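Local coordinates for protein glyoxylate reductase (Paecilomyces sp. J18, PDB 3WNV) that probably reduces glyoxylate to glycolate with a nicotinamide cofactor, as a fungal member of the D-2-hydroxyacid dehydrogenase family, at residues Ala6-Asp11 with Ala17-Leu22; Asn113-Val118 with Val240-Gly245; Glu271-Val276 with Leu289-Thr294; Leu308-Ser313 with Gly318-Gln323. One frame throughout, in Å; residues are numbered along the deposited sequence.

Contact 1 of 4, residues Ala6-Asp11 with Ala17-Leu22; sequences ALLIGD and AEWEAL
Trp-19 reaches from helix 16-21 onto strand 5-9 and meets Ala-6 and Leu-8 within the beta-alpha-beta unit of strand 5-9, helix 16-21 and strand 27-31. The helix runs back against the strand at 154°, and the segment axes come no closer than 11.3 Å, a gap that the indole bridges. Its CG is anti to the backbone N (chi1 166°), a setting that carries the six-membered ring out toward the sheet. Leu-8 lies over one face of that ring, with CB 4.0 Å from the ring centroid in a CH-pi contact displaced toward the rim. Ala-6 comes from another direction: its carbonyl O lies at the ring edge, 3.8 Å from Trp-19 CH2, and its methyl touches the same carbon.

Leu-7, on the alternate side of the strand, turns its side chain away from the helix. Around the pair, Leu-28 and Glu-30 of strand 27-31 touch the indole, as does Leu-308 of helix 297-317, which places Trp-19 in a buried layer between sheet and helices. The join is apolar packing, with the tightest approach 3.6 Å, between Leu-8 CB and Trp-19 CZ2.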
loop_
_atom_site.group_PDB
_atom_site.type_symbol
_atom_site.label_atom_id
_atom_site.label_comp_id
_atom_site.label_asym_id
_atom_site.label_seq_id
_atom_site.Cartn_x
_atom_site.Cartn_y
_atom_site.Cartn_z
ATOM N N ALA A 6 -1.365 10.208 -25.000
ATOM C CA ALA A 6 -1.314 9.715 -23.629
ATOM C C ALA A 6 -1.794 10.813 -22.662
ATOM O O ALA A 6 -1.503 11.988 -22.860
ATOM C CB ALA A 6 0.087 9.275 -23.249
ATOM N N LEU A 7 -2.514 10.430 -21.614
ATOM C CA LEU A 7 -3.068 11.421 -20.700
ATOM C C LEU A 7 -2.517 11.205 -19.299
ATOM O O LEU A 7 -2.587 10.096 -18.747
ATOM C CB LEU A 7 -4.593 11.312 -20.678
ATOM C CG LEU A 7 -5.288 12.126 -19.586
ATOM C CD1 LEU A 7 -5.101 13.615 -19.847
ATOM C CD2 LEU A 7 -6.804 11.773 -19.561
ATOM N N LEU A 8 -1.973 12.265 -18.718
ATOM C CA LEU A 8 -1.407 12.177 -17.367
ATOM C C LEU A 8 -2.441 12.718 -16.370
ATOM O O LEU A 8 -2.884 13.859 -16.515
ATOM C CB LEU A 8 -0.171 13.080 -17.305
ATOM C CG LEU A 8 0.306 13.403 -15.860
ATOM C CD1 LEU A 8 0.585 12.167 -14.983
ATOM C CD2 LEU A 8 1.567 14.316 -15.869
ATOM N N ILE A 9 -2.844 11.902 -15.393
ATOM C CA ILE A 9 -3.752 12.364 -14.343
ATOM C C ILE A 9 -2.897 12.709 -13.131
ATOM O O ILE A 9 -2.159 11.867 -12.641
ATOM C CB ILE A 9 -4.729 11.263 -13.842
ATOM C CG1 ILE A 9 -5.465 10.552 -15.002
ATOM C CG2 ILE A 9 -5.742 11.896 -12.860
ATOM C CD1 ILE A 9 -6.330 11.432 -15.840
ATOM N N GLY A 10 -2.994 13.937 -12.639
ATOM C CA GLY A 10 -2.227 14.280 -11.456
ATOM C C GLY A 10 -0.818 14.699 -11.828
ATOM O O GLY A 10 -0.607 15.247 -12.905
ATOM N N ASP A 11 0.130 14.452 -10.923
ATOM C CA ASP A 11 1.478 15.009 -11.058
ATOM C C ASP A 11 2.499 13.901 -11.310
ATOM O O ASP A 11 2.324 12.756 -10.861
ATOM C CB ASP A 11 1.917 15.710 -9.762
ATOM C CG ASP A 11 1.017 16.874 -9.354
ATOM O OD1 ASP A 11 0.415 17.541 -10.229
ATOM O OD2 ASP A 11 0.932 17.126 -8.122
ATOM N N ALA A 17 11.228 14.351 -17.162
ATOM C CA ALA A 17 11.999 14.186 -18.404
ATOM C C ALA A 17 11.572 12.967 -19.200
ATOM O O ALA A 17 11.468 13.028 -20.427
ATOM C CB ALA A 17 13.463 14.098 -18.099
ATOM N N GLU A 18 11.314 11.877 -18.489
ATOM C CA GLU A 18 10.923 10.606 -19.102
ATOM C C GLU A 18 9.514 10.708 -19.671
ATOM O O GLU A 18 9.219 10.100 -20.700
ATOM C CB GLU A 18 11.035 9.460 -18.084
ATOM C CG GLU A 18 12.504 9.013 -17.796
ATOM C CD GLU A 18 13.295 9.930 -16.858
ATOM O OE1 GLU A 18 12.720 10.876 -16.265
ATOM O OE2 GLU A 18 14.519 9.690 -16.689
ATOM N N TRP A 19 8.628 11.454 -18.995
ATOM C CA TRP A 19 7.295 11.714 -19.533
ATOM C C TRP A 19 7.416 12.544 -20.811
ATOM O O TRP A 19 6.895 12.145 -21.845
ATOM C CB TRP A 19 6.394 12.418 -18.490
ATOM C CG TRP A 19 5.120 13.032 -19.067
ATOM C CD1 TRP A 19 4.896 14.356 -19.311
ATOM C CD2 TRP A 19 3.908 12.356 -19.441
ATOM N NE1 TRP A 19 3.651 14.543 -19.817
ATOM C CE2 TRP A 19 3.015 13.334 -19.913
ATOM C CE3 TRP A 19 3.507 11.015 -19.440
ATOM C CZ2 TRP A 19 1.716 13.029 -20.368
ATOM C CZ3 TRP A 19 2.230 10.701 -19.896
ATOM C CH2 TRP A 19 1.344 11.707 -20.354
ATOM N N GLU A 20 8.128 13.670 -20.760
ATOM C CA GLU A 20 8.247 14.528 -21.944
ATOM C C GLU A 20 8.841 13.778 -23.123
ATOM O O GLU A 20 8.483 14.025 -24.275
ATOM C CB GLU A 20 9.097 15.750 -21.636
ATOM C CG GLU A 20 8.543 16.591 -20.494
ATOM C CD GLU A 20 7.315 17.411 -20.865
ATOM O OE1 GLU A 20 6.816 17.327 -22.019
ATOM O OE2 GLU A 20 6.857 18.169 -19.979
ATOM N N ALA A 21 9.747 12.853 -22.835
ATOM C CA ALA A 21 10.367 12.062 -23.893
ATOM C C ALA A 21 9.360 11.257 -24.731
ATOM O O ALA A 21 9.607 10.978 -25.892
ATOM C CB ALA A 21 11.420 11.160 -23.302
ATOM N N LEU A 22 8.225 10.886 -24.152
ATOM C CA LEU A 22 7.205 10.128 -24.901
ATOM C C LEU A 22 6.541 10.924 -26.002
ATOM O O LEU A 22 5.771 10.372 -26.790
ATOM C CB LEU A 22 6.110 9.595 -23.957
ATOM C CG LEU A 22 6.575 8.644 -22.853
ATOM C CD1 LEU A 22 5.448 8.459 -21.829
ATOM C CD2 LEU A 22 6.990 7.290 -23.426
#

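Contact 2 of 4, residues Asn113-Val118 with Val240-Gly245; sequences NATADV and VNTARG. With SO4 (sulfate ion), chain C.
Thr-115 sets OG1 beside its backbone N, anti to the carbonyl carbon (chi1 -60°), which leaves the methyl CG2 anti to N, and Thr-242 sets OG1 between its own N and carbonyl carbon (chi1 59°), a pair of torsions that brings methyl and hydroxyl together across the contact. Thr-115 CG2 comes within 3.5 Å of Thr-242 OG1, in van der Waals contact, with the two side chains passing at a slant. The hydroxyl of Thr-115 is engaged elsewhere, bonded to the carbonyl of Val-111 one helical turn earlier. Val-118 adds a looser touch, CG1 lying 4.4 Å from Thr-242 CG2.

Strand 237-241 ends at Asn-241, which opens an Asx turn: its OD1 accepts from Ala-243 N at 3.1 Å. The amide ND2 of Asn-241 in turn holds Arg-244 O, so one side chain ties down both peptides of the bend. Arg-244 then doubles back and presents the edge of its guanidinium to a sulfate ion: NH1 donates to O1 nearly straight, at 168°, and NH2 to O3 at 3.0 Å. NH1 also binds Ala-243 O, while NE forms a salt bridge with Asp-90, which together limit rotation of the group. With an alanine in place of Arg-244, the sulfate would probably lose its two-pronged grip and Asp-90 its charged mate. The backbone N atoms of Ala-87 and Gly-88 also bind the sulfate, which probably came from the crystallisation liquor. An arginine and main-chain amides grasping an anion in the interdomain cleft are consistent with the substrate-carboxylate pocket of D-2-hydroxyacid dehydrogenases.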
loop_
_atom_site.group_PDB
_atom_site.type_symbol
_atom_site.label_atom_id
_atom_site.label_comp_id
_atom_site.label_asym_id
_atom_site.label_seq_id
_atom_site.Cartn_x
_atom_site.Cartn_y
_atom_site.Cartn_z
ATOM N N ASN A 113 11.403 -2.394 -0.657
ATOM C CA ASN A 113 12.411 -2.019 0.329
ATOM C C ASN A 113 11.901 -0.923 1.240
ATOM O O ASN A 113 11.965 -1.073 2.462
ATOM C CB ASN A 113 13.702 -1.559 -0.328
ATOM C CG ASN A 113 14.556 -2.730 -0.801
ATOM O OD1 ASN A 113 14.606 -3.769 -0.146
ATOM N ND2 ASN A 113 15.229 -2.561 -1.938
ATOM N N ALA A 114 11.381 0.162 0.662
ATOM C CA ALA A 114 10.974 1.302 1.498
ATOM C C ALA A 114 9.887 0.937 2.496
ATOM O O ALA A 114 9.951 1.336 3.676
ATOM C CB ALA A 114 10.500 2.447 0.619
ATOM N N THR A 115 8.865 0.217 2.015
ATOM C CA THR A 115 7.753 -0.166 2.871
ATOM C C THR A 115 8.233 -1.042 4.004
ATOM O O THR A 115 7.829 -0.844 5.136
ATOM C CB THR A 115 6.720 -0.951 2.110
ATOM O OG1 THR A 115 6.220 -0.129 1.032
ATOM C CG2 THR A 115 5.547 -1.294 3.029
ATOM N N ALA A 116 9.092 -2.020 3.700
ATOM C CA ALA A 116 9.655 -2.872 4.746
ATOM C C ALA A 116 10.508 -2.099 5.739
ATOM O O ALA A 116 10.490 -2.422 6.928
ATOM C CB ALA A 116 10.472 -4.049 4.099
ATOM N N ASP A 117 11.264 -1.109 5.269
ATOM C CA ASP A 117 12.080 -0.249 6.129
ATOM C C ASP A 117 11.161 0.408 7.144
ATOM O O ASP A 117 11.473 0.400 8.352
ATOM C CB ASP A 117 12.855 0.831 5.341
ATOM C CG ASP A 117 13.845 0.257 4.386
ATOM O OD1 ASP A 117 14.236 -0.917 4.564
ATOM O OD2 ASP A 117 14.253 0.989 3.424
ATOM N N VAL A 118 10.018 0.904 6.679
ATOM C CA VAL A 118 9.092 1.602 7.581
ATOM C C VAL A 118 8.391 0.584 8.507
ATOM O O VAL A 118 8.188 0.856 9.657
ATOM C CB VAL A 118 8.116 2.484 6.810
ATOM C CG1 VAL A 118 6.895 2.841 7.647
ATOM C CG2 VAL A 118 8.821 3.768 6.386
ATOM N N VAL A 240 1.463 -4.625 13.481
ATOM C CA VAL A 240 2.018 -3.662 12.507
ATOM C C VAL A 240 1.251 -3.718 11.212
ATOM O O VAL A 240 0.947 -4.816 10.728
ATOM C CB VAL A 240 3.493 -3.973 12.252
ATOM C CG1 VAL A 240 4.065 -3.139 11.086
ATOM C CG2 VAL A 240 4.334 -3.772 13.529
ATOM N N ASN A 241 0.944 -2.548 10.650
ATOM C CA ASN A 241 0.278 -2.456 9.369
ATOM C C ASN A 241 0.852 -1.370 8.528
ATOM O O ASN A 241 0.753 -0.238 8.864
ATOM C CB ASN A 241 -1.210 -2.171 9.590
ATOM C CG ASN A 241 -2.056 -2.456 8.383
ATOM O OD1 ASN A 241 -1.566 -2.958 7.414
ATOM N ND2 ASN A 241 -3.325 -2.178 8.483
ATOM N N THR A 242 1.441 -1.741 7.423
ATOM C CA THR A 242 1.882 -0.807 6.437
ATOM C C THR A 242 1.119 -0.941 5.108
ATOM O O THR A 242 1.475 -0.351 4.157
ATOM C CB THR A 242 3.371 -0.913 6.172
ATOM O OG1 THR A 242 3.628 -2.222 5.753
ATOM C CG2 THR A 242 4.164 -0.648 7.411
ATOM N N ALA A 243 0.066 -1.735 5.116
ATOM C CA ALA A 243 -0.643 -2.129 3.895
ATOM C C ALA A 243 -1.823 -1.219 3.582
ATOM O O ALA A 243 -1.684 -0.236 2.855
ATOM C CB ALA A 243 -1.090 -3.617 3.971
ATOM N N ARG A 244 -3.006 -1.569 4.095
ATOM C CA ARG A 244 -4.176 -0.727 3.940
ATOM C C ARG A 244 -4.882 -0.720 5.281
ATOM O O ARG A 244 -5.056 -1.768 5.886
ATOM C CB ARG A 244 -5.103 -1.291 2.840
ATOM C CG ARG A 244 -4.578 -1.071 1.416
ATOM C CD ARG A 244 -4.681 0.417 1.090
ATOM N NE ARG A 244 -4.326 0.737 -0.308
ATOM C CZ ARG A 244 -3.096 1.075 -0.698
ATOM N NH1 ARG A 244 -2.092 1.111 0.190
ATOM N NH2 ARG A 244 -2.854 1.354 -1.980
ATOM N N GLY A 245 -5.323 0.444 5.768
ATOM C CA GLY A 245 -5.781 0.473 7.150
ATOM C C GLY A 245 -7.109 -0.246 7.304
ATOM O O GLY A 245 -7.408 -0.761 8.373
HETATM S S SO4 C . 1.061 1.680 -2.418
HETATM O O1 SO4 C . 0.602 1.638 -1.040
HETATM O O2 SO4 C . 2.023 0.618 -2.701
HETATM O O3 SO4 C . -0.136 1.415 -3.267
HETATM O O4 SO4 C . 1.690 2.955 -2.701
#

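Contact 3 of 4, residues Glu271-Val276 with Leu289-Thr294; sequences ENEPQV and LPHIGT
Glu-273 and His-291 meet through a single short hydrogen bond, with ND1 of the imidazole donating to OE2 at 2.6 Å. The bond is close to straight, at 169°, and OE2 lies at the ring edge, in the imidazole plane. On the glutamate side the syn lone pair is used, the one facing the other oxygen. Carboxylate and ring are almost perpendicular, 87° apart, so the acid meets the imidazole end-on in the ring's plane without stacking on it. Glu-273 gets there with a chain extended beyond CG, after a first torsion of 71° that turns it toward the histidine.

A backbone N also holds the acid: the second carboxylate oxygen, OE1, accepts from Tyr-270 N, which fixes the rotation of the group. A glutamine in place of Glu-273 would probably lose one of the two bonds whichever way its amide turned, because its NH2 would face either the ND1 hydrogen or Tyr-270 N. Turns shape the two loops. A cis peptide precedes Pro-274, and Gln-275 N bonds back to Asn-272 O, folding the acidic loop. Across from it, Pro-290 centres an inverse gamma turn with a weak bond from His-291 N to Leu-289 O.

Through the NE2 end of its ring the histidine comes within about 4 Å (nearest atoms) of the bound sulfate, consistent with the His-Glu pair of the active site in D-2-hydroxyacid dehydrogenases. The two loops follow strands 262-267 and 287-288; Leu-289 packs on Val-118 and Leu-122 of helix 112-127, and the histidine loop leads into helix 297-317.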
loop_
_atom_site.group_PDB
_atom_site.type_symbol
_atom_site.label_atom_id
_atom_site.label_comp_id
_atom_site.label_asym_id
_atom_site.label_seq_id
_atom_site.Cartn_x
_atom_site.Cartn_y
_atom_site.Cartn_z
ATOM N N GLU A 271 -7.938 3.176 8.612
ATOM C CA GLU A 271 -9.175 2.827 7.917
ATOM C C GLU A 271 -9.829 3.981 7.159
ATOM O O GLU A 271 -10.395 3.748 6.099
ATOM C CB GLU A 271 -10.173 2.198 8.891
ATOM C CG GLU A 271 -11.469 1.759 8.222
ATOM C CD GLU A 271 -12.350 0.938 9.145
ATOM O OE1 GLU A 271 -11.962 0.766 10.317
ATOM O OE2 GLU A 271 -13.436 0.478 8.704
ATOM N N ASN A 272 -9.769 5.203 7.698
ATOM C CA ASN A 272 -10.355 6.359 7.030
ATOM C C ASN A 272 -9.368 7.483 6.827
ATOM O O ASN A 272 -9.679 8.661 7.051
ATOM C CB ASN A 272 -11.557 6.844 7.823
ATOM C CG ASN A 272 -12.672 5.815 7.826
ATOM O OD1 ASN A 272 -13.272 5.552 6.784
ATOM N ND2 ASN A 272 -12.947 5.221 8.982
ATOM N N GLU A 273 -8.163 7.127 6.397
ATOM C CA GLU A 273 -7.091 8.113 6.335
ATOM C C GLU A 273 -7.488 9.202 5.332
ATOM O O GLU A 273 -8.126 8.923 4.328
ATOM C CB GLU A 273 -5.715 7.447 6.078
ATOM C CG GLU A 273 -5.494 6.889 4.711
ATOM C CD GLU A 273 -4.121 6.234 4.565
ATOM O OE1 GLU A 273 -3.837 5.231 5.290
ATOM O OE2 GLU A 273 -3.348 6.690 3.696
ATOM N N PRO A 274 -7.171 10.473 5.642
ATOM C CA PRO A 274 -6.235 10.857 6.713
ATOM C C PRO A 274 -6.822 10.963 8.137
ATOM O O PRO A 274 -6.092 11.382 9.039
ATOM C CB PRO A 274 -5.773 12.238 6.267
ATOM C CG PRO A 274 -7.007 12.801 5.591
ATOM C CD PRO A 274 -7.625 11.634 4.858
ATOM N N GLN A 275 -8.076 10.588 8.356
ATOM C CA GLN A 275 -8.574 10.544 9.724
ATOM C C GLN A 275 -7.980 9.332 10.422
ATOM O O GLN A 275 -7.697 8.319 9.770
ATOM C CB GLN A 275 -10.102 10.473 9.758
ATOM C CG GLN A 275 -10.803 11.602 9.010
ATOM C CD GLN A 275 -10.192 12.957 9.301
ATOM O OE1 GLN A 275 -9.862 13.268 10.446
ATOM N NE2 GLN A 275 -10.031 13.771 8.258
ATOM N N VAL A 276 -7.783 9.424 11.734
ATOM C CA VAL A 276 -7.337 8.288 12.549
ATOM C C VAL A 276 -8.319 8.180 13.722
ATOM O O VAL A 276 -8.738 9.210 14.290
ATOM C CB VAL A 276 -5.897 8.538 13.103
ATOM C CG1 VAL A 276 -5.466 7.448 14.073
ATOM C CG2 VAL A 276 -4.863 8.758 11.951
ATOM N N LEU A 289 2.636 6.614 12.036
ATOM C CA LEU A 289 3.123 7.467 10.939
ATOM C C LEU A 289 1.991 7.754 9.948
ATOM O O LEU A 289 1.051 6.959 9.804
ATOM C CB LEU A 289 4.293 6.775 10.205
ATOM C CG LEU A 289 5.580 6.636 11.053
ATOM C CD1 LEU A 289 6.584 5.767 10.289
ATOM C CD2 LEU A 289 6.191 8.015 11.331
ATOM N N PRO A 290 2.072 8.900 9.248
ATOM C CA PRO A 290 0.995 9.255 8.291
ATOM C C PRO A 290 1.249 8.756 6.877
ATOM O O PRO A 290 1.426 9.547 5.919
ATOM C CB PRO A 290 0.984 10.778 8.329
ATOM C CG PRO A 290 2.484 11.147 8.611
ATOM C CD PRO A 290 2.962 10.037 9.565
ATOM N N HIS A 291 1.316 7.438 6.764
ATOM C CA HIS A 291 1.498 6.764 5.480
ATOM C C HIS A 291 2.684 7.284 4.699
ATOM O O HIS A 291 2.515 7.747 3.553
ATOM C CB HIS A 291 0.195 6.855 4.637
ATOM C CG HIS A 291 0.026 5.734 3.679
ATOM N ND1 HIS A 291 -1.178 5.451 3.062
ATOM C CD2 HIS A 291 0.892 4.773 3.246
ATOM C CE1 HIS A 291 -1.035 4.400 2.275
ATOM N NE2 HIS A 291 0.214 3.966 2.377
ATOM N N ILE A 292 3.878 7.117 5.293
ATOM C CA ILE A 292 5.110 7.592 4.687
ATOM C C ILE A 292 5.929 6.475 4.031
ATOM O O ILE A 292 7.039 6.739 3.557
ATOM C CB ILE A 292 6.023 8.345 5.679
ATOM C CG1 ILE A 292 6.675 7.401 6.714
ATOM C CG2 ILE A 292 5.264 9.551 6.335
ATOM C CD1 ILE A 292 7.775 8.132 7.518
ATOM N N GLY A 293 5.389 5.272 4.022
ATOM C CA GLY A 293 6.090 4.073 3.527
ATOM C C GLY A 293 7.035 4.311 2.357
ATOM O O GLY A 293 8.239 4.134 2.445
ATOM N N THR A 294 6.482 4.788 1.249
ATOM C CA THR A 294 7.281 4.980 0.038
ATOM C C THR A 294 7.727 6.415 -0.190
ATOM O O THR A 294 8.212 6.740 -1.283
ATOM C CB THR A 294 6.508 4.457 -1.197
ATOM O OG1 THR A 294 5.211 5.090 -1.242
ATOM C CG2 THR A 294 6.346 2.916 -1.120
#

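Contact 4 of 4, residues Leu308-Ser313 with Gly318-Gln323; sequences LNNLRS and GELLTQ
Asn-310, on helix 297-317, uses its whole amide to grip the tail that folds back along the helix. Its OD1 takes two backbone donors: Leu-321 N at 2.6 Å, from above the carbonyl plane, and Thr-322 N, in that plane on a lone pair and nearly straight at 168°. ND2 gives one hydrogen to Thr-322 OG1 at 2.9 Å and the other to Leu-306 O within the helix. Thr-322 OG1 is also bonded to Ser-106 O, so the bonds pass on to the chain just beyond strand 103-105.

One turn later, Ser-313 holds OG anti to its backbone N (chi1 -174°) and donates to Glu-319 O at 2.7 Å. The same hydroxyl accepts from a water that also donates to Glu-319 OE2. At the reversal itself, Gly-318 has positive phi, and its N makes a weak bond to Ser-313 O.

Apolar contact supplements these bonds: Leu-321 lays CD1 on Asn-309 CB, 3.8 Å away, and CD2 beside Ser-313. The chemistry implies a tail fixed to the helix mainly by polar side chains, Asn-310 taking two tail N-H groups and Ser-313 one tail carbonyl, while Thr-322 also joins the chain at Ser-106.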
loop_
_atom_site.group_PDB
_atom_site.type_symbol
_atom_site.label_atom_id
_atom_site.label_comp_id
_atom_site.label_asym_id
_atom_site.label_seq_id
_atom_site.Cartn_x
_atom_site.Cartn_y
_atom_site.Cartn_z
ATOM N N LEU A 308 6.303 4.674 -16.330
ATOM C CA LEU A 308 6.569 5.288 -17.617
ATOM C C LEU A 308 7.131 4.240 -18.570
ATOM O O LEU A 308 6.902 4.314 -19.766
ATOM C CB LEU A 308 7.474 6.519 -17.471
ATOM C CG LEU A 308 6.729 7.698 -16.802
ATOM C CD1 LEU A 308 7.714 8.756 -16.289
ATOM C CD2 LEU A 308 5.712 8.339 -17.750
ATOM N N ASN A 309 7.865 3.261 -18.029
ATOM C CA ASN A 309 8.358 2.162 -18.853
ATOM C C ASN A 309 7.238 1.234 -19.320
ATOM O O ASN A 309 7.277 0.732 -20.446
ATOM C CB ASN A 309 9.471 1.396 -18.120
ATOM C CG ASN A 309 10.794 2.138 -18.159
ATOM O OD1 ASN A 309 11.078 2.820 -19.124
ATOM N ND2 ASN A 309 11.588 2.030 -17.096
ATOM N N ASN A 310 6.264 0.985 -18.445
ATOM C CA ASN A 310 5.035 0.311 -18.855
ATOM C C ASN A 310 4.331 1.065 -19.980
ATOM O O ASN A 310 3.956 0.471 -20.968
ATOM C CB ASN A 310 4.073 0.160 -17.684
ATOM C CG ASN A 310 4.311 -1.105 -16.907
ATOM O OD1 ASN A 310 3.909 -2.198 -17.348
ATOM N ND2 ASN A 310 4.963 -0.984 -15.745
ATOM N N LEU A 311 4.143 2.374 -19.815
ATOM C CA LEU A 311 3.556 3.192 -20.874
ATOM C C LEU A 311 4.275 3.095 -22.209
ATOM O O LEU A 311 3.663 2.953 -23.265
ATOM C CB LEU A 311 3.524 4.655 -20.445
ATOM C CG LEU A 311 2.409 4.965 -19.488
ATOM C CD1 LEU A 311 2.660 6.285 -18.754
ATOM C CD2 LEU A 311 1.118 4.990 -20.271
ATOM N N ARG A 312 5.585 3.213 -22.172
ATOM C CA ARG A 312 6.372 3.179 -23.388
ATOM C C ARG A 312 6.247 1.810 -24.062
ATOM O O ARG A 312 6.084 1.719 -25.287
ATOM C CB ARG A 312 7.837 3.519 -23.079
ATOM C CG ARG A 312 8.727 3.425 -24.305
ATOM C CD ARG A 312 10.158 3.785 -23.951
ATOM N NE ARG A 312 10.321 5.220 -23.704
ATOM C CZ ARG A 312 10.495 6.116 -24.680
ATOM N NH1 ARG A 312 10.504 5.712 -25.943
ATOM N NH2 ARG A 312 10.653 7.410 -24.405
ATOM N N SER A 313 6.275 0.754 -23.258
ATOM C CA SER A 313 6.106 -0.599 -23.792
ATOM C C SER A 313 4.728 -0.756 -24.425
ATOM O O SER A 313 4.581 -1.354 -25.494
ATOM C CB SER A 313 6.267 -1.618 -22.662
ATOM O OG SER A 313 6.254 -2.941 -23.181
ATOM N N GLY A 318 2.697 -2.689 -27.532
ATOM C CA GLY A 318 1.350 -3.181 -27.272
ATOM C C GLY A 318 1.360 -4.216 -26.170
ATOM O O GLY A 318 0.548 -5.156 -26.144
ATOM N N GLU A 319 2.285 -4.050 -25.241
ATOM C CA GLU A 319 2.303 -4.910 -24.069
ATOM C C GLU A 319 2.815 -4.181 -22.829
ATOM O O GLU A 319 3.586 -3.235 -22.920
ATOM C CB GLU A 319 3.093 -6.194 -24.343
ATOM C CG GLU A 319 4.574 -5.992 -24.536
ATOM C CD GLU A 319 5.116 -6.836 -25.665
ATOM O OE1 GLU A 319 4.328 -7.169 -26.579
ATOM O OE2 GLU A 319 6.328 -7.146 -25.652
ATOM N N LEU A 320 2.354 -4.625 -21.669
ATOM C CA LEU A 320 2.785 -4.065 -20.404
ATOM C C LEU A 320 3.964 -4.849 -19.804
ATOM O O LEU A 320 4.227 -5.998 -20.176
ATOM C CB LEU A 320 1.610 -4.039 -19.421
ATOM C CG LEU A 320 0.449 -3.117 -19.771
ATOM C CD1 LEU A 320 -0.761 -3.389 -18.844
ATOM C CD2 LEU A 320 0.875 -1.641 -19.693
ATOM N N LEU A 321 4.672 -4.216 -18.879
ATOM C CA LEU A 321 5.764 -4.860 -18.169
ATOM C C LEU A 321 5.268 -5.510 -16.881
ATOM O O LEU A 321 5.651 -6.636 -16.556
ATOM C CB LEU A 321 6.851 -3.834 -17.840
ATOM C CG LEU A 321 7.433 -3.110 -19.041
ATOM C CD1 LEU A 321 8.631 -2.277 -18.594
ATOM C CD2 LEU A 321 7.846 -4.106 -20.096
ATOM N N THR A 322 4.422 -4.791 -16.138
ATOM C CA THR A 322 3.878 -5.286 -14.886
ATOM C C THR A 322 2.344 -5.233 -14.835
ATOM O O THR A 322 1.750 -4.578 -13.959
ATOM C CB THR A 322 4.399 -4.509 -13.696
ATOM O OG1 THR A 322 4.205 -3.093 -13.897
ATOM C CG2 THR A 322 5.889 -4.801 -13.485
ATOM N N GLN A 323 1.725 -5.926 -15.765
ATOM C CA GLN A 323 0.251 -6.024 -15.798
ATOM C C GLN A 323 -0.264 -6.660 -14.509
ATOM O O GLN A 323 0.346 -7.599 -13.986
ATOM C CB GLN A 323 -0.190 -6.853 -16.981
ATOM C CG GLN A 323 -1.719 -6.859 -17.159
ATOM C CD GLN A 323 -2.166 -7.496 -18.468
ATOM O OE1 GLN A 323 -1.444 -8.291 -19.066
ATOM N NE2 GLN A 323 -3.373 -7.146 -18.923
HETATM O O HOH W 1 7.788 -5.327 -23.747
#

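The contacts fall into two clusters, one in each domain region. Contacts 1 and 4 come from opposite ends of the chain but lie 14 Å apart between centres and touch, Leu-308 packing on Trp-19: helix 297-317 and the tail return to the five-stranded parallel sheet that begins with strand 5-9. Contacts 2 and 3, centred 11 Å apart, lie at the C-terminal ends of strands of the seven-stranded Rossmann-type sheet, where Thr-115 meets Thr-294 and the sulfate lies near both. Some 28 Å separates the centres of contacts 1 and 2. All four come in series along the chain, and helix 297-317, which follows contact 3, carries the chain back to the first sheet.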